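Local coordinates for thioredoxin reductase (Streptomyces clavuligerus, PDB 4NTD), which binds FAD and, as the flavoenzyme HlmI, catalyses disulfide-bond formation in natural products, probably including the antibiotic holomycin, on a thioredoxin reductase-like fold, at residues Leu190-Ser195 / Ser216-Pro221; Gly264-Leu269 / Gly277-Asp282; Asp282-Thr287 / Gly291-Gly296. All coordinates share one frame; numbering follows the deposited sequence.

Interaction 1: residues Leu190-Ser195 / Ser216-Pro221. With GSH (glutathione), chain B.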
loop_
_atom_site.group_PDB
_atom_site.type_symbol
_atom_site.label_atom_id
_atom_site.label_comp_id
_atom_site.label_asym_id
_atom_site.label_seq_id
_atom_site.Cartn_x
_atom_site.Cartn_y
_atom_site.Cartn_z
ATOM N N LEU A 190 -23.446 6.481 2.586
ATOM C CA LEU A 190 -22.193 6.073 3.224
ATOM C C LEU A 190 -22.039 6.691 4.618
ATOM O O LEU A 190 -21.682 6.001 5.574
ATOM C CB LEU A 190 -21.003 6.452 2.331
ATOM C CG LEU A 190 -19.577 6.227 2.845
ATOM C CD1 LEU A 190 -19.339 4.772 3.222
ATOM C CD2 LEU A 190 -18.582 6.677 1.786
ATOM N N LEU A 191 -22.328 7.987 4.733
ATOM C CA LEU A 191 -22.187 8.701 6.006
ATOM C C LEU A 191 -23.152 8.225 7.097
ATOM O O LEU A 191 -22.883 8.411 8.285
ATOM C CB LEU A 191 -22.324 10.212 5.795
ATOM C CG LEU A 191 -21.089 10.863 5.167
ATOM C CD1 LEU A 191 -21.432 12.214 4.559
ATOM C CD2 LEU A 191 -19.978 11.016 6.197
ATOM N N ARG A 192 -24.261 7.596 6.700
ATOM C CA ARG A 192 -25.196 7.007 7.670
ATOM C C ARG A 192 -24.569 5.894 8.512
ATOM O O ARG A 192 -25.106 5.531 9.558
ATOM C CB ARG A 192 -26.467 6.485 6.982
ATOM C CG ARG A 192 -27.567 7.523 6.855
ATOM C CD ARG A 192 -28.235 7.828 8.192
ATOM N NE ARG A 192 -29.204 6.808 8.607
ATOM C CZ ARG A 192 -29.019 5.882 9.553
ATOM N NH1 ARG A 192 -27.875 5.785 10.228
ATOM N NH2 ARG A 192 -30.000 5.029 9.825
ATOM N N GLN A 193 -23.443 5.353 8.052
ATOM C CA GLN A 193 -22.675 4.392 8.838
ATOM C C GLN A 193 -22.031 5.039 10.081
ATOM O O GLN A 193 -21.723 4.343 11.048
ATOM C CB GLN A 193 -21.621 3.715 7.945
ATOM C CG GLN A 193 -20.715 2.702 8.631
ATOM C CD GLN A 193 -21.472 1.606 9.363
ATOM O OE1 GLN A 193 -22.614 1.287 9.029
ATOM N NE2 GLN A 193 -20.828 1.014 10.363
ATOM N N TRP A 194 -21.852 6.363 10.060
ATOM C CA TRP A 194 -21.242 7.090 11.183
ATOM C C TRP A 194 -22.217 7.901 12.054
ATOM O O TRP A 194 -21.872 8.268 13.177
ATOM C CB TRP A 194 -20.138 8.017 10.669
ATOM C CG TRP A 194 -18.864 7.309 10.307
ATOM C CD1 TRP A 194 -17.803 7.067 11.130
ATOM C CD2 TRP A 194 -18.515 6.763 9.029
ATOM N NE1 TRP A 194 -16.812 6.406 10.444
ATOM C CE2 TRP A 194 -17.224 6.205 9.153
ATOM C CE3 TRP A 194 -19.168 6.688 7.793
ATOM C CZ2 TRP A 194 -16.571 5.584 8.084
ATOM C CZ3 TRP A 194 -18.520 6.066 6.732
ATOM C CH2 TRP A 194 -17.234 5.521 6.886
ATOM N N SER A 195 -23.414 8.194 11.546
ATOM C CA SER A 195 -24.414 8.939 12.323
ATOM C C SER A 195 -25.827 8.611 11.862
ATOM O O SER A 195 -26.040 8.333 10.685
ATOM C CB SER A 195 -24.181 10.447 12.186
ATOM O OG SER A 195 -25.119 11.186 12.954
ATOM N N SER A 216 -34.899 7.274 1.619
ATOM C CA SER A 216 -36.020 7.012 2.530
ATOM C C SER A 216 -35.755 5.798 3.422
ATOM O O SER A 216 -35.980 5.849 4.633
ATOM C CB SER A 216 -37.322 6.800 1.748
ATOM O OG SER A 216 -37.755 8.005 1.146
ATOM N N ALA A 217 -35.263 4.718 2.819
ATOM C CA ALA A 217 -35.016 3.468 3.541
ATOM C C ALA A 217 -33.929 3.601 4.610
ATOM O O ALA A 217 -34.003 2.948 5.651
ATOM C CB ALA A 217 -34.660 2.357 2.565
ATOM N N ARG A 218 -32.926 4.439 4.354
ATOM C CA ARG A 218 -31.870 4.700 5.342
ATOM C C ARG A 218 -32.139 5.956 6.174
ATOM O O ARG A 218 -31.281 6.393 6.942
ATOM C CB ARG A 218 -30.497 4.783 4.663
ATOM C CG ARG A 218 -29.985 3.458 4.115
ATOM C CD ARG A 218 -29.753 2.425 5.213
ATOM N NE ARG A 218 -28.552 2.700 6.004
ATOM C CZ ARG A 218 -28.421 2.494 7.317
ATOM N NH1 ARG A 218 -29.431 2.030 8.054
ATOM N NH2 ARG A 218 -27.266 2.776 7.909
ATOM N N GLN A 219 -33.333 6.523 6.019
ATOM C CA GLN A 219 -33.809 7.621 6.856
ATOM C C GLN A 219 -32.865 8.831 6.818
ATOM O O GLN A 219 -32.437 9.350 7.850
ATOM C CB GLN A 219 -34.106 7.106 8.274
ATOM C CG GLN A 219 -35.166 6.005 8.244
ATOM C CD GLN A 219 -35.563 5.467 9.609
ATOM O OE1 GLN A 219 -34.718 5.268 10.481
ATOM N NE2 GLN A 219 -36.857 5.201 9.789
ATOM N N VAL A 220 -32.558 9.251 5.592
ATOM C CA VAL A 220 -31.808 10.472 5.306
ATOM C C VAL A 220 -32.792 11.488 4.729
ATOM O O VAL A 220 -33.210 11.349 3.577
ATOM C CB VAL A 220 -30.696 10.207 4.264
ATOM C CG1 VAL A 220 -30.004 11.497 3.833
ATOM C CG2 VAL A 220 -29.685 9.211 4.811
ATOM N N PRO A 221 -33.177 12.509 5.520
ATOM C CA PRO A 221 -34.054 13.532 4.952
ATOM C C PRO A 221 -33.421 14.266 3.774
ATOM O O PRO A 221 -32.205 14.476 3.760
ATOM C CB PRO A 221 -34.277 14.499 6.119
ATOM C CG PRO A 221 -34.053 13.684 7.340
ATOM C CD PRO A 221 -32.986 12.696 6.970
HETATM N N1 GSH B . -14.308 6.619 -3.800
HETATM C CA1 GSH B . -15.623 6.290 -3.244
HETATM C C1 GSH B . -16.450 5.624 -4.361
HETATM O O11 GSH B . -17.021 6.398 -5.169
HETATM O O12 GSH B . -16.500 4.368 -4.387
HETATM C CB1 GSH B . -16.387 7.527 -2.836
HETATM C CG1 GSH B . -16.766 7.517 -1.356
HETATM C CD1 GSH B . -15.497 7.667 -0.522
HETATM O OE1 GSH B . -14.982 6.705 0.044
HETATM N N2 GSH B . -15.100 8.935 -0.385
HETATM C CA2 GSH B . -13.893 9.322 0.354
HETATM C C2 GSH B . -12.756 9.177 -0.567
HETATM O O2 GSH B . -12.864 9.029 -1.786
HETATM C CB2 GSH B . -13.394 8.262 1.338
HETATM S SG2 GSH B . -12.996 8.693 3.080
HETATM N N3 GSH B . -11.657 9.074 0.157
HETATM C CA3 GSH B . -10.443 8.712 -0.440
HETATM C C3 GSH B . -9.296 9.755 -0.375
HETATM O O31 GSH B . -9.399 10.834 0.457
HETATM O O32 GSH B . -8.209 9.568 -1.063
#
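Arg192 reaches over to the turn at Arg218 and Val220, and each step of its side chain finds a partner. Arg192 CB lies 3.9 Å from Arg218 NH2. The next carbon packs on a methyl group, with Arg192 CG 3.4 Å from Val220 CG2, as the two side chains run past each other in opposite directions. Bends at chi2 (-73°) and chi3 curl the chain back, bringing Arg192 CD within 3.6 Å of Arg218 O and delivering NE to that same oxygen. Arg192 NE donates to Arg218 O over 2.7 Å at an N-H...O angle of 158°, meeting the carbonyl almost head-on. At the tip, Arg192 NH1 turns home and bonds to Ser195 O at 3.2 Å, so the guanidinium is gripped by both segments. One face is overlapped near the rim by the Arg218 guanidinium, the planes 35° apart. This brings like charges close, a cost probably offset in part by the carbonyls that Arg192 holds. On the far side of 190-195, Leu190 CD2 touches CG1 of glutathione at 3.7 Å, while Trp194 NE1 bonds to Arg51 O of the second subunit. Arg218 is where helix 209-217 gives way to a Schellman motif, with Gln219 at positive phi; the contact thus joins the loop residues that follow two helices, 184-191 and 209-217, beside a Rossmann-like parallel sheet.

Interaction 2: residues Gly264-Leu269 / Gly277-Asp282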
loop_
_atom_site.group_PDB
_atom_site.type_symbol
_atom_site.label_atom_id
_atom_site.label_comp_id
_atom_site.label_asym_id
_atom_site.label_seq_id
_atom_site.Cartn_x
_atom_site.Cartn_y
_atom_site.Cartn_z
ATOM N N GLY A 264 -0.946 15.705 -15.942
ATOM C CA GLY A 264 -0.550 16.389 -17.173
ATOM C C GLY A 264 0.796 15.942 -17.724
ATOM O O GLY A 264 0.959 15.808 -18.937
ATOM N N LEU A 265 1.759 15.705 -16.836
ATOM C CA LEU A 265 3.089 15.250 -17.253
ATOM C C LEU A 265 3.038 13.844 -17.847
ATOM O O LEU A 265 3.795 13.524 -18.764
ATOM C CB LEU A 265 4.074 15.288 -16.079
ATOM C CG LEU A 265 4.362 16.672 -15.488
ATOM C CD1 LEU A 265 5.102 16.547 -14.164
ATOM C CD2 LEU A 265 5.151 17.535 -16.465
ATOM N N LEU A 266 2.143 13.011 -17.319
ATOM C CA LEU A 266 1.962 11.649 -17.820
ATOM C C LEU A 266 1.289 11.655 -19.194
ATOM O O LEU A 266 1.709 10.931 -20.098
ATOM C CB LEU A 266 1.148 10.817 -16.823
ATOM C CG LEU A 266 1.810 10.630 -15.451
ATOM C CD1 LEU A 266 0.810 10.120 -14.424
ATOM C CD2 LEU A 266 3.006 9.693 -15.550
ATOM N N THR A 267 0.257 12.480 -19.348
ATOM C CA THR A 267 -0.411 12.646 -20.640
ATOM C C THR A 267 0.568 13.126 -21.717
ATOM O O THR A 267 0.567 12.605 -22.834
ATOM C CB THR A 267 -1.596 13.627 -20.533
ATOM O OG1 THR A 267 -2.544 13.123 -19.584
ATOM C CG2 THR A 267 -2.289 13.807 -21.884
ATOM N N ALA A 268 1.407 14.102 -21.372
ATOM C CA ALA A 268 2.388 14.654 -22.314
ATOM C C ALA A 268 3.444 13.627 -22.737
ATOM O O ALA A 268 3.959 13.687 -23.855
ATOM C CB ALA A 268 3.057 15.887 -21.722
ATOM N N LEU A 269 3.758 12.689 -21.844
ATOM C CA LEU A 269 4.682 11.590 -22.150
ATOM C C LEU A 269 4.057 10.513 -23.045
ATOM O O LEU A 269 4.770 9.658 -23.575
ATOM C CB LEU A 269 5.195 10.944 -20.854
ATOM C CG LEU A 269 6.305 11.703 -20.122
ATOM C CD1 LEU A 269 6.396 11.263 -18.668
ATOM C CD2 LEU A 269 7.642 11.515 -20.824
ATOM N N GLY A 277 -10.795 6.854 -17.459
ATOM C CA GLY A 277 -10.256 8.203 -17.651
ATOM C C GLY A 277 -8.979 8.498 -16.880
ATOM O O GLY A 277 -8.397 9.572 -17.034
ATOM N N TRP A 278 -8.535 7.552 -16.053
ATOM C CA TRP A 278 -7.310 7.714 -15.268
ATOM C C TRP A 278 -6.141 7.028 -15.973
ATOM O O TRP A 278 -6.343 6.092 -16.746
ATOM C CB TRP A 278 -7.503 7.143 -13.858
ATOM C CG TRP A 278 -8.519 7.906 -13.053
ATOM C CD1 TRP A 278 -9.867 7.943 -13.259
ATOM C CD2 TRP A 278 -8.266 8.749 -11.921
ATOM N NE1 TRP A 278 -10.470 8.755 -12.329
ATOM C CE2 TRP A 278 -9.509 9.261 -11.495
ATOM C CE3 TRP A 278 -7.110 9.119 -11.224
ATOM C CZ2 TRP A 278 -9.629 10.125 -10.405
ATOM C CZ3 TRP A 278 -7.233 9.977 -10.139
ATOM C CH2 TRP A 278 -8.482 10.471 -9.744
ATOM N N ILE A 279 -4.922 7.501 -15.714
ATOM C CA ILE A 279 -3.729 6.917 -16.330
ATOM C C ILE A 279 -3.613 5.455 -15.901
ATOM O O ILE A 279 -3.688 5.141 -14.713
ATOM C CB ILE A 279 -2.438 7.683 -15.948
ATOM C CG1 ILE A 279 -2.450 9.110 -16.522
ATOM C CG2 ILE A 279 -1.193 6.933 -16.421
ATOM C CD1 ILE A 279 -2.433 9.195 -18.036
ATOM N N ALA A 280 -3.438 4.570 -16.879
ATOM C CA ALA A 280 -3.395 3.135 -16.627
ATOM C C ALA A 280 -2.032 2.716 -16.085
ATOM O O ALA A 280 -0.997 3.198 -16.544
ATOM C CB ALA A 280 -3.712 2.367 -17.902
ATOM N N THR A 281 -2.043 1.822 -15.101
ATOM C CA THR A 281 -0.811 1.253 -14.563
ATOM C C THR A 281 -0.972 -0.238 -14.333
ATOM O O THR A 281 -2.091 -0.736 -14.210
ATOM C CB THR A 281 -0.421 1.886 -13.210
ATOM O OG1 THR A 281 -1.452 1.642 -12.244
ATOM C CG2 THR A 281 -0.200 3.383 -13.347
ATOM N N ASP A 282 0.153 -0.947 -14.265
ATOM C CA ASP A 282 0.140 -2.305 -13.731
ATOM C C ASP A 282 0.123 -2.205 -12.205
ATOM O O ASP A 282 0.048 -1.101 -11.654
ATOM C CB ASP A 282 1.292 -3.165 -14.293
ATOM C CG ASP A 282 2.660 -2.829 -13.709
ATOM O OD1 ASP A 282 2.770 -2.045 -12.743
ATOM O OD2 ASP A 282 3.647 -3.383 -14.237
#
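Leu266 and Ile279 face each other with CA atoms 7.5 Å apart, the former on the short helix 264-269 and the latter on an extended loop segment without regular secondary structure. The loop leads from this helix towards strand 292-294, an outermost strand of the parallel Rossmann-type sheet of the FAD-binding part of the fold, and the contact joins that connection to the helix through a few apolar atoms. Both side chains point inward and pass at a slant. Ile279 carries CG1 beside its backbone N, anti to the carbonyl carbon (chi1 -66°), which sends this branch towards the helix. There CG1 is met by two atoms of one leucine: Leu266 CB and Leu266 CD1 each lie 4.0 Å from Ile279 CG1. The terminal methyl adds a third touch, with Ile279 CD1 4.1 Å from Leu266 CB. These distances are those of ordinary van der Waals packing, with no sign of strain. Around the pair, Ile279 also rests on Asp263 and Arg273, and Leu266 on Cys271, while the loop is tied back by a backbone bond between Ala280 and Glu272. Further along, Thr281 O accepts from Arg283 NH2 of the second subunit, so the loop takes part in the dimer interface. The Leu266 side chain is about 10 Å from the bound FAD, too distant to touch it. At the exposed border of the contact, Thr267 OG1 comes to 4.2 Å from Ile279 CD1 and makes a weak hydrogen bond to Asp263 O.

Interaction 3: residues Asp282-Thr287 / Gly291-Gly296. With PO4 (phosphate ion), chain F.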
loop_
_atom_site.group_PDB
_atom_site.type_symbol
_atom_site.label_atom_id
_atom_site.label_comp_id
_atom_site.label_asym_id
_atom_site.label_seq_id
_atom_site.Cartn_x
_atom_site.Cartn_y
_atom_site.Cartn_z
ATOM N N ASP A 282 0.153 -0.947 -14.265
ATOM C CA ASP A 282 0.140 -2.305 -13.731
ATOM C C ASP A 282 0.123 -2.205 -12.205
ATOM O O ASP A 282 0.048 -1.101 -11.654
ATOM C CB ASP A 282 1.292 -3.165 -14.293
ATOM C CG ASP A 282 2.660 -2.829 -13.709
ATOM O OD1 ASP A 282 2.770 -2.045 -12.743
ATOM O OD2 ASP A 282 3.647 -3.383 -14.237
ATOM N N ARG A 283 0.185 -3.338 -11.514
ATOM C CA ARG A 283 -0.003 -3.327 -10.064
ATOM C C ARG A 283 1.192 -2.784 -9.271
ATOM O O ARG A 283 1.084 -2.597 -8.062
ATOM C CB ARG A 283 -0.427 -4.710 -9.562
ATOM C CG ARG A 283 -1.798 -5.105 -10.087
ATOM C CD ARG A 283 -2.463 -6.188 -9.258
ATOM N NE ARG A 283 -3.773 -6.531 -9.809
ATOM C CZ ARG A 283 -4.680 -7.293 -9.200
ATOM N NH1 ARG A 283 -4.442 -7.810 -7.997
ATOM N NH2 ARG A 283 -5.839 -7.539 -9.800
ATOM N N SER A 284 2.312 -2.515 -9.945
ATOM C CA SER A 284 3.444 -1.830 -9.314
ATOM C C SER A 284 3.441 -0.328 -9.603
ATOM O O SER A 284 4.249 0.406 -9.040
ATOM C CB SER A 284 4.773 -2.428 -9.783
ATOM O OG SER A 284 5.139 -1.932 -11.060
ATOM N N GLY A 285 2.549 0.120 -10.486
ATOM C CA GLY A 285 2.476 1.529 -10.878
ATOM C C GLY A 285 3.150 1.865 -12.200
ATOM O O GLY A 285 3.232 3.038 -12.569
ATOM N N LEU A 286 3.630 0.853 -12.924
ATOM C CA LEU A 286 4.279 1.082 -14.218
ATOM C C LEU A 286 3.241 1.481 -15.265
ATOM O O LEU A 286 2.241 0.786 -15.450
ATOM C CB LEU A 286 5.043 -0.167 -14.674
ATOM C CG LEU A 286 5.763 -0.121 -16.029
ATOM C CD1 LEU A 286 6.788 1.004 -16.091
ATOM C CD2 LEU A 286 6.422 -1.463 -16.311
ATOM N N THR A 287 3.486 2.602 -15.942
ATOM C CA THR A 287 2.592 3.107 -16.989
ATOM C C THR A 287 2.916 2.448 -18.333
ATOM O O THR A 287 3.793 1.587 -18.409
ATOM C CB THR A 287 2.712 4.641 -17.142
ATOM O OG1 THR A 287 3.994 4.973 -17.689
ATOM C CG2 THR A 287 2.520 5.350 -15.803
ATOM N N GLY A 291 9.886 3.065 -18.317
ATOM C CA GLY A 291 10.673 3.865 -17.386
ATOM C C GLY A 291 9.893 4.868 -16.552
ATOM O O GLY A 291 10.489 5.589 -15.750
ATOM N N VAL A 292 8.572 4.910 -16.727
ATOM C CA VAL A 292 7.722 5.889 -16.044
ATOM C C VAL A 292 6.710 5.193 -15.132
ATOM O O VAL A 292 5.821 4.481 -15.603
ATOM C CB VAL A 292 6.974 6.784 -17.057
ATOM C CG1 VAL A 292 6.073 7.783 -16.338
ATOM C CG2 VAL A 292 7.967 7.509 -17.955
ATOM N N TRP A 293 6.866 5.407 -13.825
ATOM C CA TRP A 293 5.941 4.892 -12.816
ATOM C C TRP A 293 5.044 6.019 -12.305
ATOM O O TRP A 293 5.426 7.190 -12.345
ATOM C CB TRP A 293 6.712 4.275 -11.639
ATOM C CG TRP A 293 7.003 2.803 -11.784
ATOM C CD1 TRP A 293 6.330 1.779 -11.188
ATOM C CD2 TRP A 293 8.042 2.196 -12.565
ATOM N NE1 TRP A 293 6.879 0.573 -11.548
ATOM C CE2 TRP A 293 7.931 0.799 -12.394
ATOM C CE3 TRP A 293 9.056 2.697 -13.392
ATOM C CZ2 TRP A 293 8.793 -0.103 -13.019
ATOM C CZ3 TRP A 293 9.913 1.796 -14.016
ATOM C CH2 TRP A 293 9.773 0.414 -13.825
ATOM N N ALA A 294 3.857 5.653 -11.827
ATOM C CA ALA A 294 2.927 6.606 -11.216
ATOM C C ALA A 294 2.292 5.979 -9.978
ATOM O O ALA A 294 1.834 4.838 -10.034
ATOM C CB ALA A 294 1.856 7.014 -12.211
ATOM N N VAL A 295 2.273 6.718 -8.868
ATOM C CA VAL A 295 1.750 6.204 -7.597
ATOM C C VAL A 295 0.928 7.240 -6.837
ATOM O O VAL A 295 1.152 8.444 -6.967
ATOM C CB VAL A 295 2.878 5.703 -6.662
ATOM C CG1 VAL A 295 3.710 4.626 -7.341
ATOM C CG2 VAL A 295 3.767 6.850 -6.200
ATOM N N GLY A 296 -0.001 6.750 -6.022
ATOM C CA GLY A 296 -0.846 7.590 -5.179
ATOM C C GLY A 296 -2.086 8.144 -5.858
ATOM O O GLY A 296 -2.608 7.558 -6.811
HETATM P P PO4 F . -6.669 -5.498 -12.890
HETATM O O1 PO4 F . -7.442 -6.720 -12.454
HETATM O O2 PO4 F . -5.118 -5.528 -12.272
HETATM O O3 PO4 F . -6.516 -5.495 -14.392
HETATM O O4 PO4 F . -7.432 -4.268 -12.456
#
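Leu286 swings CG opposite its backbone N (chi1 179°), and Trp293 turns its indole through an unusual chi1 of -91°, so that the leucine comes to lie over the ring. Leu286 CD1 sits 3.6 Å from the centroid of the six-membered ring of Trp293, only 3° off its normal, a CH-pi contact, while CB covers the same indole nearer the pyrrole nitrogen. At the edge, Trp293 NE1 donates to Ser284 OG at 3.1 Å. That hydroxyl in turn donates a hydrogen bond to Asp282 OD1, which also takes the amides of Ser284 and Leu286, an Asx turn within a type I turn. Backbone bonds join the segments: Ala294 N to Gly285 O at 2.8 Å, and Thr287 N to Val292 O at 3.0 Å. Thr287 OG1 adds a second bond to Val292 O at 2.8 Å. A leucine in place of Trp293 would probably leave Ser284 OG without its indole donor and Leu286 without a flat surface to lie on. Beyond the turn, Arg283 NE donates to a phosphate ion, probably from the crystallisation liquor, that Arg283 NE of the second subunit also binds. The chain from indole N-H through hydroxyl to carboxylate suggests that the ring's orientation and the turn's shape depend on each other.

Overall arrangement
Interactions 2 and 3 form one continuous region, their centres about 9 Å apart and Asp282 common to both. Leu266 belongs to both: besides meeting Ile279, its CD2 packs 3.7 Å from Val292 CG1 and its CD1 4.0 Å from Ala294 CB, so the leucine of helix 264-269 lies between the loop and the edge strand 292-294 of the sheet. Gly296, just past that strand, touches the FAD itself. Interaction 1 stands apart, its centre about 36 Å from that of interaction 2 and about 37 Å from that of interaction 3, on the other parallel sheet, where Leu190 lines the glutathione pocket. All three contacts reach the second subunit, whose His321 also bonds to this glutathione.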